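PDB 7BYS: galactan 1,3-beta-galactosidase from Phanerochaete chrysosporium, which probably cleaves beta-1,3-linked galactan from its chain end, as a family 43 glycoside hydrolase that also carries a carbohydrate-binding module. Local coordinates for residues I140-L152 / K163-T175. Residues are numbered along the deposited sequence; the frame is centred on the assembly and turned at random. Where two conformers were deposited one is given.
Sequences IFQDDDSAQTAYL and KISRLDANYYNVT. With NAG (2-acetamido-2-deoxy-beta-D-glucopyranose), chain D.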
# COMPACT_ATOMS: atom_id res chain seq x y z
N ILE A 140 -1.18 -12.38 -10.03
CA ILE A 140 -1.92 -13.56 -10.47
C ILE A 140 -3.38 -13.29 -10.17
O ILE A 140 -3.72 -12.91 -9.04
CB ILE A 140 -1.46 -14.83 -9.72
CG1 ILE A 140 0.02 -15.13 -9.99
CG2 ILE A 140 -2.35 -16.03 -10.07
CD1 ILE A 140 0.30 -15.54 -11.41
N PHE A 141 -4.24 -13.47 -11.17
CA PHE A 141 -5.68 -13.35 -10.98
C PHE A 141 -6.32 -14.71 -11.22
O PHE A 141 -6.06 -15.36 -12.25
CB PHE A 141 -6.28 -12.32 -11.95
CG PHE A 141 -7.77 -12.30 -11.92
CD1 PHE A 141 -8.45 -11.78 -10.83
CD2 PHE A 141 -8.51 -12.89 -12.94
CE1 PHE A 141 -9.83 -11.80 -10.76
CE2 PHE A 141 -9.90 -12.92 -12.89
CZ PHE A 141 -10.56 -12.37 -11.79
N GLN A 142 -7.16 -15.15 -10.29
CA GLN A 142 -7.90 -16.40 -10.41
C GLN A 142 -9.38 -16.07 -10.64
O GLN A 142 -10.02 -15.46 -9.77
CB GLN A 142 -7.73 -17.24 -9.15
CG GLN A 142 -8.36 -18.62 -9.23
CD GLN A 142 -8.14 -19.38 -7.94
OE1 GLN A 142 -8.38 -18.85 -6.86
NE2 GLN A 142 -7.65 -20.61 -8.04
N ASP A 143 -9.91 -16.48 -11.78
CA ASP A 143 -11.30 -16.24 -12.11
C ASP A 143 -12.20 -17.21 -11.35
O ASP A 143 -11.75 -18.20 -10.76
CB ASP A 143 -11.51 -16.38 -13.61
CG ASP A 143 -12.63 -15.49 -14.15
OD1 ASP A 143 -13.38 -14.89 -13.36
OD2 ASP A 143 -12.73 -15.40 -15.40
N ASP A 144 -13.50 -16.93 -11.37
CA ASP A 144 -14.49 -17.74 -10.68
C ASP A 144 -15.35 -18.55 -11.64
O ASP A 144 -16.49 -18.91 -11.32
CB ASP A 144 -15.34 -16.91 -9.71
CG ASP A 144 -16.16 -15.83 -10.40
OD1 ASP A 144 -16.06 -15.68 -11.64
OD2 ASP A 144 -16.91 -15.13 -9.70
N ASP A 145 -14.83 -18.83 -12.83
CA ASP A 145 -15.44 -19.82 -13.70
C ASP A 145 -15.24 -21.22 -13.12
O ASP A 145 -14.59 -21.41 -12.09
CB ASP A 145 -14.86 -19.71 -15.11
CG ASP A 145 -13.36 -19.97 -15.15
OD1 ASP A 145 -12.65 -19.68 -14.16
OD2 ASP A 145 -12.88 -20.46 -16.19
N SER A 146 -15.80 -22.22 -13.81
CA SER A 146 -15.79 -23.58 -13.28
C SER A 146 -14.37 -24.12 -13.14
O SER A 146 -14.07 -24.83 -12.18
CB SER A 146 -16.65 -24.50 -14.16
OG SER A 146 -16.49 -24.18 -15.53
N ALA A 147 -13.49 -23.78 -14.08
CA ALA A 147 -12.12 -24.25 -14.03
C ALA A 147 -11.24 -23.40 -13.12
O ALA A 147 -10.07 -23.74 -12.93
CB ALA A 147 -11.51 -24.30 -15.43
N GLN A 148 -11.77 -22.31 -12.55
CA GLN A 148 -10.95 -21.36 -11.79
C GLN A 148 -9.71 -20.99 -12.60
O GLN A 148 -8.57 -21.13 -12.15
CB GLN A 148 -10.61 -21.89 -10.40
CG GLN A 148 -11.82 -22.24 -9.55
CD GLN A 148 -12.12 -23.72 -9.55
OE1 GLN A 148 -11.23 -24.54 -9.78
NE2 GLN A 148 -13.38 -24.07 -9.30
N THR A 149 -9.95 -20.54 -13.83
CA THR A 149 -8.86 -20.23 -14.73
C THR A 149 -8.04 -19.07 -14.17
O THR A 149 -8.60 -18.08 -13.69
CB THR A 149 -9.43 -19.87 -16.10
OG1 THR A 149 -10.32 -20.91 -16.54
CG2 THR A 149 -8.31 -19.71 -17.11
N ALA A 150 -6.72 -19.21 -14.21
CA ALA A 150 -5.83 -18.23 -13.63
C ALA A 150 -5.00 -17.56 -14.72
O ALA A 150 -4.76 -18.12 -15.80
CB ALA A 150 -4.92 -18.87 -12.58
N TYR A 151 -4.54 -16.34 -14.40
CA TYR A 151 -3.85 -15.48 -15.35
C TYR A 151 -2.67 -14.78 -14.68
O TYR A 151 -2.78 -14.33 -13.54
CB TYR A 151 -4.82 -14.40 -15.87
CG TYR A 151 -6.01 -14.98 -16.57
CD1 TYR A 151 -7.10 -15.46 -15.86
CD2 TYR A 151 -6.05 -15.06 -17.96
CE1 TYR A 151 -8.20 -16.00 -16.50
CE2 TYR A 151 -7.14 -15.59 -18.62
CZ TYR A 151 -8.21 -16.06 -17.89
OH TYR A 151 -9.30 -16.58 -18.56
N LEU A 152 -1.56 -14.71 -15.41
CA LEU A 152 -0.44 -13.85 -15.05
C LEU A 152 -0.68 -12.47 -15.64
O LEU A 152 -0.97 -12.33 -16.84
CB LEU A 152 0.87 -14.43 -15.59
CG LEU A 152 2.12 -13.62 -15.26
CD1 LEU A 152 2.40 -13.70 -13.78
CD2 LEU A 152 3.33 -14.11 -16.07
N LYS A 163 0.97 -7.17 -20.24
CA LYS A 163 0.41 -8.41 -20.75
C LYS A 163 -0.45 -9.11 -19.71
O LYS A 163 -0.18 -9.07 -18.50
CB LYS A 163 1.53 -9.35 -21.18
CG LYS A 163 2.25 -8.85 -22.42
CD LYS A 163 3.44 -9.71 -22.80
CE LYS A 163 4.14 -9.12 -24.02
NZ LYS A 163 5.49 -9.72 -24.21
N ILE A 164 -1.48 -9.78 -20.21
CA ILE A 164 -2.27 -10.74 -19.44
C ILE A 164 -2.20 -12.06 -20.18
O ILE A 164 -2.47 -12.10 -21.39
CB ILE A 164 -3.73 -10.28 -19.31
CG1 ILE A 164 -3.77 -8.91 -18.61
CG2 ILE A 164 -4.53 -11.32 -18.55
CD1 ILE A 164 -5.16 -8.32 -18.51
N SER A 165 -1.82 -13.12 -19.49
CA SER A 165 -1.67 -14.41 -20.15
C SER A 165 -2.24 -15.50 -19.26
O SER A 165 -2.12 -15.43 -18.04
CB SER A 165 -0.20 -14.69 -20.45
OG SER A 165 0.30 -13.74 -21.37
N ARG A 166 -2.84 -16.51 -19.88
CA ARG A 166 -3.50 -17.58 -19.15
C ARG A 166 -2.50 -18.64 -18.69
O ARG A 166 -1.57 -19.00 -19.43
CB ARG A 166 -4.57 -18.21 -20.04
CG ARG A 166 -5.40 -19.29 -19.38
CD ARG A 166 -6.68 -19.60 -20.16
NE ARG A 166 -6.43 -19.78 -21.59
CZ ARG A 166 -6.16 -20.94 -22.18
NH1 ARG A 166 -5.94 -20.96 -23.49
NH2 ARG A 166 -6.12 -22.07 -21.48
N LEU A 167 -2.69 -19.13 -17.47
CA LEU A 167 -1.89 -20.23 -16.93
C LEU A 167 -2.50 -21.57 -17.30
O LEU A 167 -3.71 -21.67 -17.51
CB LEU A 167 -1.83 -20.15 -15.40
CG LEU A 167 -1.33 -18.83 -14.80
CD1 LEU A 167 -1.16 -18.99 -13.31
CD2 LEU A 167 -0.05 -18.40 -15.47
N ASP A 168 -1.65 -22.59 -17.36
CA ASP A 168 -2.11 -23.96 -17.58
C ASP A 168 -2.91 -24.45 -16.37
O ASP A 168 -3.03 -23.77 -15.34
CB ASP A 168 -0.95 -24.88 -17.96
CG ASP A 168 0.07 -25.09 -16.83
OD1 ASP A 168 -0.28 -24.97 -15.63
OD2 ASP A 168 1.24 -25.41 -17.14
N ALA A 169 -3.45 -25.66 -16.49
CA ALA A 169 -4.36 -26.18 -15.47
C ALA A 169 -3.67 -26.53 -14.16
O ALA A 169 -4.36 -26.74 -13.17
CB ALA A 169 -5.13 -27.39 -16.02
N ASN A 170 -2.33 -26.63 -14.15
CA ASN A 170 -1.59 -26.81 -12.91
C ASN A 170 -1.20 -25.49 -12.27
O ASN A 170 -0.69 -25.50 -11.14
CB ASN A 170 -0.31 -27.60 -13.17
CG ASN A 170 -0.60 -29.02 -13.61
OD1 ASN A 170 -1.50 -29.68 -13.10
ND2 ASN A 170 0.17 -29.49 -14.59
N TYR A 171 -1.42 -24.37 -12.96
CA TYR A 171 -0.89 -23.07 -12.54
C TYR A 171 0.65 -23.06 -12.51
O TYR A 171 1.26 -22.33 -11.72
CB TYR A 171 -1.45 -22.60 -11.18
CG TYR A 171 -2.95 -22.54 -11.01
CD1 TYR A 171 -3.82 -22.44 -12.10
CD2 TYR A 171 -3.50 -22.56 -9.73
CE1 TYR A 171 -5.21 -22.36 -11.90
CE2 TYR A 171 -4.88 -22.48 -9.53
CZ TYR A 171 -5.73 -22.38 -10.61
OH TYR A 171 -7.09 -22.28 -10.41
N TYR A 172 1.30 -23.87 -13.34
CA TYR A 172 2.76 -23.99 -13.31
C TYR A 172 3.44 -23.19 -14.41
O TYR A 172 4.64 -22.94 -14.32
CB TYR A 172 3.20 -25.45 -13.49
CG TYR A 172 2.93 -26.38 -12.33
CD1 TYR A 172 2.44 -25.91 -11.11
CD2 TYR A 172 3.17 -27.74 -12.46
CE1 TYR A 172 2.20 -26.79 -10.05
CE2 TYR A 172 2.93 -28.62 -11.43
CZ TYR A 172 2.45 -28.15 -10.23
OH TYR A 172 2.21 -29.05 -9.20
N ASN A 173 2.70 -22.80 -15.45
CA ASN A 173 3.31 -22.24 -16.63
C ASN A 173 2.26 -21.42 -17.38
O ASN A 173 1.06 -21.63 -17.21
CB ASN A 173 3.90 -23.36 -17.50
CG ASN A 173 4.66 -22.84 -18.70
OD1 ASN A 173 5.24 -21.75 -18.67
ND2 ASN A 173 4.67 -23.64 -19.77
N VAL A 174 2.74 -20.50 -18.21
CA VAL A 174 1.87 -19.67 -19.03
C VAL A 174 1.65 -20.37 -20.37
O VAL A 174 2.62 -20.79 -21.02
CB VAL A 174 2.51 -18.29 -19.25
CG1 VAL A 174 1.71 -17.50 -20.26
CG2 VAL A 174 2.64 -17.54 -17.92
N THR A 175 0.38 -20.51 -20.77
CA THR A 175 0.01 -21.26 -21.97
C THR A 175 -0.30 -20.38 -23.18
O THR A 175 0.09 -20.71 -24.30
CB THR A 175 -1.17 -22.21 -21.68
OG1 THR A 175 -1.46 -22.99 -22.85
CG2 THR A 175 -2.42 -21.46 -21.27
C1 NAG D . 5.34 -23.30 -21.00
C2 NAG D . 6.37 -24.34 -21.42
C3 NAG D . 7.03 -24.00 -22.71
C4 NAG D . 6.03 -23.69 -23.79
C5 NAG D . 5.07 -22.60 -23.30
C6 NAG D . 4.08 -22.23 -24.37
C7 NAG D . 8.21 -23.43 -19.79
C8 NAG D . 9.19 -23.73 -18.65
N2 NAG D . 7.38 -24.51 -20.31
O3 NAG D . 7.86 -25.12 -23.14
O4 NAG D . 6.71 -23.26 -24.97
O5 NAG D . 4.36 -23.06 -22.10
O6 NAG D . 3.03 -23.16 -24.37
O7 NAG D . 8.16 -22.32 -20.23
O HOH W 1 -8.45 -24.40 -8.98
O HOH W 2 -5.63 -21.72 -15.32
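With CG of Y171 anti to its own carbonyl carbon (chi1 -54°), the ring reaches from the D168-Y171 turn to the neighbouring D145-Q148 turn; Q142, extended beyond CG and with CG anti to the backbone N (chi1 -174°), crosses the Y171 side chain at about a right angle to meet its hydroxyl. That hydroxyl works in both directions. It donates to the backbone O of Q148 in the carbonyl plane, a short bond of 2.6 Å from OH to O, and accepts a hydrogen bond from NE2 of Q142; Y171 OH lies almost in the amide plane of Q142, and the N-H points nearly straight at it (NE2 to OH 3.0 Å, 163°). A water donates to OH as well. Lower down the ring, CE1 packs 3.6 Å from CB of A150, and I86 of strand 79-88 touches both residues.

Beyond the turns the chains pair as the middle strands of a four-stranded antiparallel sheet, one blade of the family 43 beta-propeller. L167 N hydrogen-bonds to A150 O, and L152 and S165 exchange a pair of backbone hydrogen bonds. A second water ties A150 N to L167 O. On the sheet face carrying L152, CD2 of L152 meets CG2 of V174 at 4.0 Å, with W97 of the adjacent blade touching both; on the face of Y151 and R166, CE2 of the tyrosine lies against CB of the arginine.

A phenylalanine in place of Y171 would probably leave Q148 O without its short hydrogen bond and Q142 NE2 without this acceptor, so that the ring's far end loses its polar tie to the D145-Q148 turn. The chemistry thus implies a largely apolar layer between two blades, finished at its turn end by a hydroxyl gripped by three polar partners, which fixes where the ring's far end sits.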